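Local coordinates for resiniferatoxin-binding, phosphotriesterase-related protein (PDB 3K2G), which is probably a zinc-dependent hydrolase of phosphoric esters that holds a pair of zinc ions in a TIM barrel, at residues B[172-184]-B[202-216]. Numbering follows the deposited sequence.
Sequences IGLIGEIGVSSDF and TGLPLMVHLPGWFRL. With ZN (zinc ion), chain J; ZN (zinc ion), chain I.
Glu-177 and His-209 meet at a zinc ion, a worked example of metal ligands set at and just after a beta bulge in a TIM barrel. Glu-177 OE1 binds this zinc at 2.4 Å and His-209 ND1 at 2.1 Å, while OE2 of the same carboxylate takes the second zinc, which His-34, His-36 and Asp-304 also bind; His-238 also binds the first, and one water bridges both ions. Carboxylate and imidazole planes stand 55° apart, with OE1 at the ring's edge. Glu-177 reaches the metals through a chain that bends at chi2 (95°).

Behind these ligands, strands 175-178 and 206-208 run parallel, and the bulge shifts their register by one residue. Its mark is Met-207 O, gripped by two donors on the same face of its plane: Ile-178 N at 3.1 Å, and Glu-177 N, which lies well above that plane. His-209 N then bonds Ile-178 O at 2.8 Å, tying the histidine's backbone just past the bulge.

Farther out, selenomethionine Met-207 lays CE against Leu-174 CD1 at 3.6 Å. On the other face of the sheet, Leu-206 CD1 touches Ile-175 CG2, beneath helix 186-202 of this beta-alpha-beta unit. With each oxygen on its own zinc, the carboxylate is fixed in rotation and bridges the two metals.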
loop_
_atom_site.group_PDB
_atom_site.type_symbol
_atom_site.label_atom_id
_atom_site.label_comp_id
_atom_site.label_asym_id
_atom_site.label_seq_id
_atom_site.Cartn_x
_atom_site.Cartn_y
_atom_site.Cartn_z
ATOM N N ILE B 172 15.425 -10.147 -41.722
ATOM C CA ILE B 172 15.037 -9.849 -40.348
ATOM C C ILE B 172 14.233 -10.984 -39.739
ATOM O O ILE B 172 13.594 -11.756 -40.452
ATOM C CB ILE B 172 14.218 -8.546 -40.263
ATOM C CG1 ILE B 172 12.941 -8.669 -41.101
ATOM C CG2 ILE B 172 15.066 -7.371 -40.739
ATOM C CD1 ILE B 172 12.012 -7.473 -40.980
ATOM N N GLY B 173 14.275 -11.082 -38.415
ATOM C CA GLY B 173 13.558 -12.141 -37.725
ATOM C C GLY B 173 12.555 -11.576 -36.747
ATOM O O GLY B 173 11.791 -12.298 -36.112
ATOM N N LEU B 174 12.569 -10.258 -36.630
ATOM C CA LEU B 174 11.667 -9.551 -35.739
ATOM C C LEU B 174 11.450 -8.180 -36.342
ATOM O O LEU B 174 12.316 -7.647 -37.032
ATOM C CB LEU B 174 12.282 -9.433 -34.337
ATOM C CG LEU B 174 12.034 -8.162 -33.514
ATOM C CD1 LEU B 174 11.624 -8.530 -32.113
ATOM C CD2 LEU B 174 13.294 -7.309 -33.489
ATOM N N ILE B 175 10.279 -7.618 -36.100
ATOM C CA ILE B 175 9.961 -6.300 -36.610
ATOM C C ILE B 175 10.182 -5.322 -35.485
ATOM O O ILE B 175 9.316 -5.187 -34.617
ATOM C CB ILE B 175 8.481 -6.185 -37.021
ATOM C CG1 ILE B 175 8.179 -7.166 -38.152
ATOM C CG2 ILE B 175 8.161 -4.745 -37.400
ATOM C CD1 ILE B 175 6.792 -7.035 -38.746
ATOM N N GLY B 176 11.312 -4.634 -35.433
ATOM C CA GLY B 176 11.346 -3.730 -34.313
ATOM C C GLY B 176 12.375 -3.024 -33.469
ATOM O O GLY B 176 13.584 -3.000 -33.674
ATOM N N GLU B 177 11.722 -2.425 -32.478
ATOM C CA GLU B 177 12.196 -1.536 -31.452
ATOM C C GLU B 177 11.601 -0.354 -32.215
ATOM O O GLU B 177 12.313 0.530 -32.691
ATOM C CB GLU B 177 13.720 -1.431 -31.380
ATOM C CG GLU B 177 14.226 -0.130 -30.713
ATOM C CD GLU B 177 14.536 -0.240 -29.221
ATOM O OE1 GLU B 177 13.664 0.097 -28.389
ATOM O OE2 GLU B 177 15.665 -0.658 -28.888
ATOM N N ILE B 178 10.282 -0.399 -32.408
ATOM C CA ILE B 178 9.594 0.673 -33.113
ATOM C C ILE B 178 9.438 1.821 -32.131
ATOM O O ILE B 178 8.934 1.633 -31.028
ATOM C CB ILE B 178 8.194 0.255 -33.616
ATOM C CG1 ILE B 178 8.282 -1.002 -34.489
ATOM C CG2 ILE B 178 7.583 1.398 -34.424
ATOM C CD1 ILE B 178 9.133 -0.846 -35.746
ATOM N N GLY B 179 9.870 3.008 -32.541
ATOM C CA GLY B 179 9.803 4.156 -31.658
ATOM C C GLY B 179 8.472 4.833 -31.386
ATOM O O GLY B 179 7.742 5.220 -32.298
ATOM N N VAL B 180 8.157 4.962 -30.102
ATOM C CA VAL B 180 6.957 5.643 -29.647
ATOM C C VAL B 180 7.416 6.518 -28.475
ATOM O O VAL B 180 7.835 6.006 -27.438
ATOM C CB VAL B 180 5.876 4.659 -29.153
ATOM C CG1 VAL B 180 4.653 5.430 -28.676
ATOM C CG2 VAL B 180 5.489 3.701 -30.278
ATOM N N SER B 181 7.358 7.833 -28.654
ATOM C CA SER B 181 7.781 8.764 -27.611
ATOM C C SER B 181 6.601 9.130 -26.722
ATOM O O SER B 181 5.460 8.779 -27.019
ATOM C CB SER B 181 8.337 10.037 -28.242
ATOM O OG SER B 181 7.289 10.801 -28.818
ATOM N N SER B 182 6.876 9.847 -25.635
ATOM C CA SER B 182 5.820 10.268 -24.726
ATOM C C SER B 182 4.854 11.209 -25.450
ATOM O O SER B 182 3.727 11.418 -25.008
ATOM C CB SER B 182 6.422 10.966 -23.501
ATOM O OG SER B 182 7.225 12.070 -23.881
ATOM N N ASP B 183 5.303 11.769 -26.568
ATOM C CA ASP B 183 4.478 12.676 -27.362
ATOM C C ASP B 183 3.641 11.898 -28.375
ATOM O O ASP B 183 2.601 12.373 -28.825
ATOM C CB ASP B 183 5.355 13.693 -28.099
ATOM C CG ASP B 183 6.054 14.656 -27.157
ATOM O OD1 ASP B 183 5.366 15.260 -26.310
ATOM O OD2 ASP B 183 7.287 14.814 -27.265
ATOM N N PHE B 184 4.109 10.704 -28.729
ATOM C CA PHE B 184 3.410 9.847 -29.684
ATOM C C PHE B 184 3.005 10.673 -30.901
ATOM O O PHE B 184 1.821 10.810 -31.203
ATOM C CB PHE B 184 2.169 9.244 -29.016
ATOM C CG PHE B 184 1.753 7.911 -29.579
ATOM C CD1 PHE B 184 1.018 7.024 -28.802
ATOM C CD2 PHE B 184 2.092 7.539 -30.878
ATOM C CE1 PHE B 184 0.624 5.787 -29.306
ATOM C CE2 PHE B 184 1.702 6.303 -31.391
ATOM C CZ PHE B 184 0.967 5.424 -30.600
ATOM N N THR B 202 3.958 -10.283 -42.802
ATOM C CA THR B 202 5.090 -11.198 -42.645
ATOM C C THR B 202 4.898 -12.281 -41.577
ATOM O O THR B 202 5.534 -13.335 -41.632
ATOM C CB THR B 202 6.391 -10.429 -42.299
ATOM O OG1 THR B 202 6.260 -9.814 -41.009
ATOM C CG2 THR B 202 6.664 -9.361 -43.337
ATOM N N GLY B 203 4.035 -12.019 -40.604
ATOM C CA GLY B 203 3.809 -12.995 -39.552
ATOM C C GLY B 203 4.950 -13.028 -38.545
ATOM O O GLY B 203 5.058 -13.958 -37.737
ATOM N N LEU B 204 5.804 -12.009 -38.591
ATOM C CA LEU B 204 6.937 -11.916 -37.666
ATOM C C LEU B 204 6.537 -11.186 -36.390
ATOM O O LEU B 204 5.578 -10.406 -36.386
ATOM C CB LEU B 204 8.101 -11.156 -38.310
ATOM C CG LEU B 204 8.924 -11.862 -39.385
ATOM C CD1 LEU B 204 9.980 -10.901 -39.948
ATOM C CD2 LEU B 204 9.581 -13.099 -38.781
ATOM N N PRO B 205 7.268 -11.432 -35.286
ATOM C CA PRO B 205 6.972 -10.776 -34.008
ATOM C C PRO B 205 7.130 -9.264 -34.140
ATOM O O PRO B 205 7.872 -8.786 -34.995
ATOM C CB PRO B 205 8.015 -11.366 -33.064
ATOM C CG PRO B 205 8.280 -12.717 -33.645
ATOM C CD PRO B 205 8.339 -12.429 -35.121
ATOM N N LEU B 206 6.436 -8.522 -33.284
ATOM C CA LEU B 206 6.490 -7.064 -33.289
ATOM C C LEU B 206 6.954 -6.571 -31.920
ATOM O O LEU B 206 6.417 -6.970 -30.888
ATOM C CB LEU B 206 5.111 -6.486 -33.615
ATOM C CG LEU B 206 4.947 -4.964 -33.541
ATOM C CD1 LEU B 206 5.812 -4.297 -34.608
ATOM C CD2 LEU B 206 3.479 -4.598 -33.740
HETATM N N MSE B 207 7.958 -5.703 -31.919
HETATM C CA MSE B 207 8.512 -5.166 -30.683
HETATM C C MSE B 207 8.381 -3.653 -30.699
HETATM O O MSE B 207 8.810 -2.990 -31.647
HETATM C CB MSE B 207 9.979 -5.573 -30.553
HETATM C CG MSE B 207 10.659 -5.110 -29.260
HETATM SE SE MSE B 207 12.447 -5.744 -29.143
HETATM C CE MSE B 207 12.078 -7.586 -28.666
ATOM N N VAL B 208 7.787 -3.110 -29.644
ATOM C CA VAL B 208 7.570 -1.677 -29.558
ATOM C C VAL B 208 8.239 -0.995 -28.369
ATOM O O VAL B 208 8.061 -1.391 -27.214
ATOM C CB VAL B 208 6.053 -1.361 -29.505
ATOM C CG1 VAL B 208 5.826 0.141 -29.516
ATOM C CG2 VAL B 208 5.345 -2.001 -30.694
ATOM N N HIS B 209 9.002 0.050 -28.674
ATOM C CA HIS B 209 9.683 0.842 -27.663
ATOM C C HIS B 209 8.643 1.735 -26.988
ATOM O O HIS B 209 7.893 2.452 -27.646
ATOM C CB HIS B 209 10.755 1.725 -28.301
ATOM C CG HIS B 209 11.179 2.880 -27.445
ATOM N ND1 HIS B 209 12.394 2.917 -26.797
ATOM C CD2 HIS B 209 10.540 4.028 -27.110
ATOM C CE1 HIS B 209 12.486 4.034 -26.097
ATOM N NE2 HIS B 209 11.373 4.726 -26.267
ATOM N N LEU B 210 8.612 1.695 -25.662
ATOM C CA LEU B 210 7.686 2.519 -24.887
ATOM C C LEU B 210 8.469 3.531 -24.089
ATOM O O LEU B 210 9.639 3.310 -23.755
ATOM C CB LEU B 210 6.868 1.671 -23.929
ATOM C CG LEU B 210 5.831 0.686 -24.473
ATOM C CD1 LEU B 210 5.174 -0.110 -23.335
ATOM C CD2 LEU B 210 4.787 1.466 -25.234
ATOM N N PRO B 211 7.915 4.629 -23.996
ATOM C CA PRO B 211 8.384 5.571 -22.980
ATOM C C PRO B 211 7.995 5.146 -21.557
ATOM O O PRO B 211 6.856 5.396 -21.184
ATOM C CB PRO B 211 7.600 6.851 -23.285
ATOM C CG PRO B 211 6.327 6.377 -23.867
ATOM C CD PRO B 211 6.645 5.078 -24.553
ATOM N N GLY B 212 8.823 4.241 -21.106
ATOM C CA GLY B 212 8.574 3.577 -19.820
ATOM C C GLY B 212 7.991 4.325 -18.620
ATOM O O GLY B 212 7.092 3.817 -17.918
ATOM N N TRP B 213 8.430 5.629 -18.562
ATOM C CA TRP B 213 8.011 6.392 -17.376
ATOM C C TRP B 213 6.653 7.005 -17.650
ATOM O O TRP B 213 6.188 7.803 -16.868
ATOM C CB TRP B 213 9.051 7.473 -17.019
ATOM C CG TRP B 213 10.254 6.923 -16.351
ATOM C CD1 TRP B 213 10.457 6.791 -15.010
ATOM C CD2 TRP B 213 11.420 6.412 -16.991
ATOM N NE1 TRP B 213 11.687 6.228 -14.770
ATOM C CE2 TRP B 213 12.301 5.983 -15.973
ATOM C CE3 TRP B 213 11.810 6.273 -18.332
ATOM C CZ2 TRP B 213 13.549 5.423 -16.252
ATOM C CZ3 TRP B 213 13.052 5.716 -18.613
ATOM C CH2 TRP B 213 13.908 5.297 -17.575
ATOM N N PHE B 214 6.023 6.641 -18.765
ATOM C CA PHE B 214 4.678 7.140 -19.055
ATOM C C PHE B 214 3.761 5.918 -19.103
ATOM O O PHE B 214 4.207 4.821 -18.774
ATOM C CB PHE B 214 4.638 7.921 -20.376
ATOM C CG PHE B 214 5.266 9.285 -20.289
ATOM C CD1 PHE B 214 4.489 10.415 -20.032
ATOM C CD2 PHE B 214 6.645 9.435 -20.411
ATOM C CE1 PHE B 214 5.078 11.674 -19.895
ATOM C CE2 PHE B 214 7.248 10.692 -20.275
ATOM C CZ PHE B 214 6.461 11.812 -20.016
ATOM N N ARG B 215 2.497 6.088 -19.496
ATOM C CA ARG B 215 1.559 4.962 -19.555
ATOM C C ARG B 215 0.799 4.926 -20.884
ATOM O O ARG B 215 -0.430 4.982 -20.899
ATOM C CB ARG B 215 0.556 5.065 -18.404
ATOM C CG ARG B 215 1.192 5.173 -17.018
ATOM C CD ARG B 215 1.684 3.829 -16.500
ATOM N NE ARG B 215 2.268 3.943 -15.167
ATOM C CZ ARG B 215 3.539 4.245 -14.926
ATOM N NH1 ARG B 215 4.378 4.458 -15.929
ATOM N NH2 ARG B 215 3.966 4.349 -13.677
ATOM N N LEU B 216 1.529 4.822 -21.991
ATOM C CA LEU B 216 0.921 4.801 -23.324
ATOM C C LEU B 216 0.732 3.402 -23.915
ATOM O O LEU B 216 0.263 3.262 -25.046
ATOM C CB LEU B 216 1.776 5.632 -24.296
ATOM C CG LEU B 216 1.953 7.128 -24.008
ATOM C CD1 LEU B 216 2.924 7.738 -25.016
ATOM C CD2 LEU B 216 0.608 7.826 -24.084
HETATM ZN ZN ZN J . 14.101 1.647 -26.665
HETATM ZN ZN ZN I . 16.844 -0.705 -26.968
HETATM O O HOH W 1 16.065 0.946 -26.249
HETATM O O HOH W 2 15.282 3.203 -25.257
#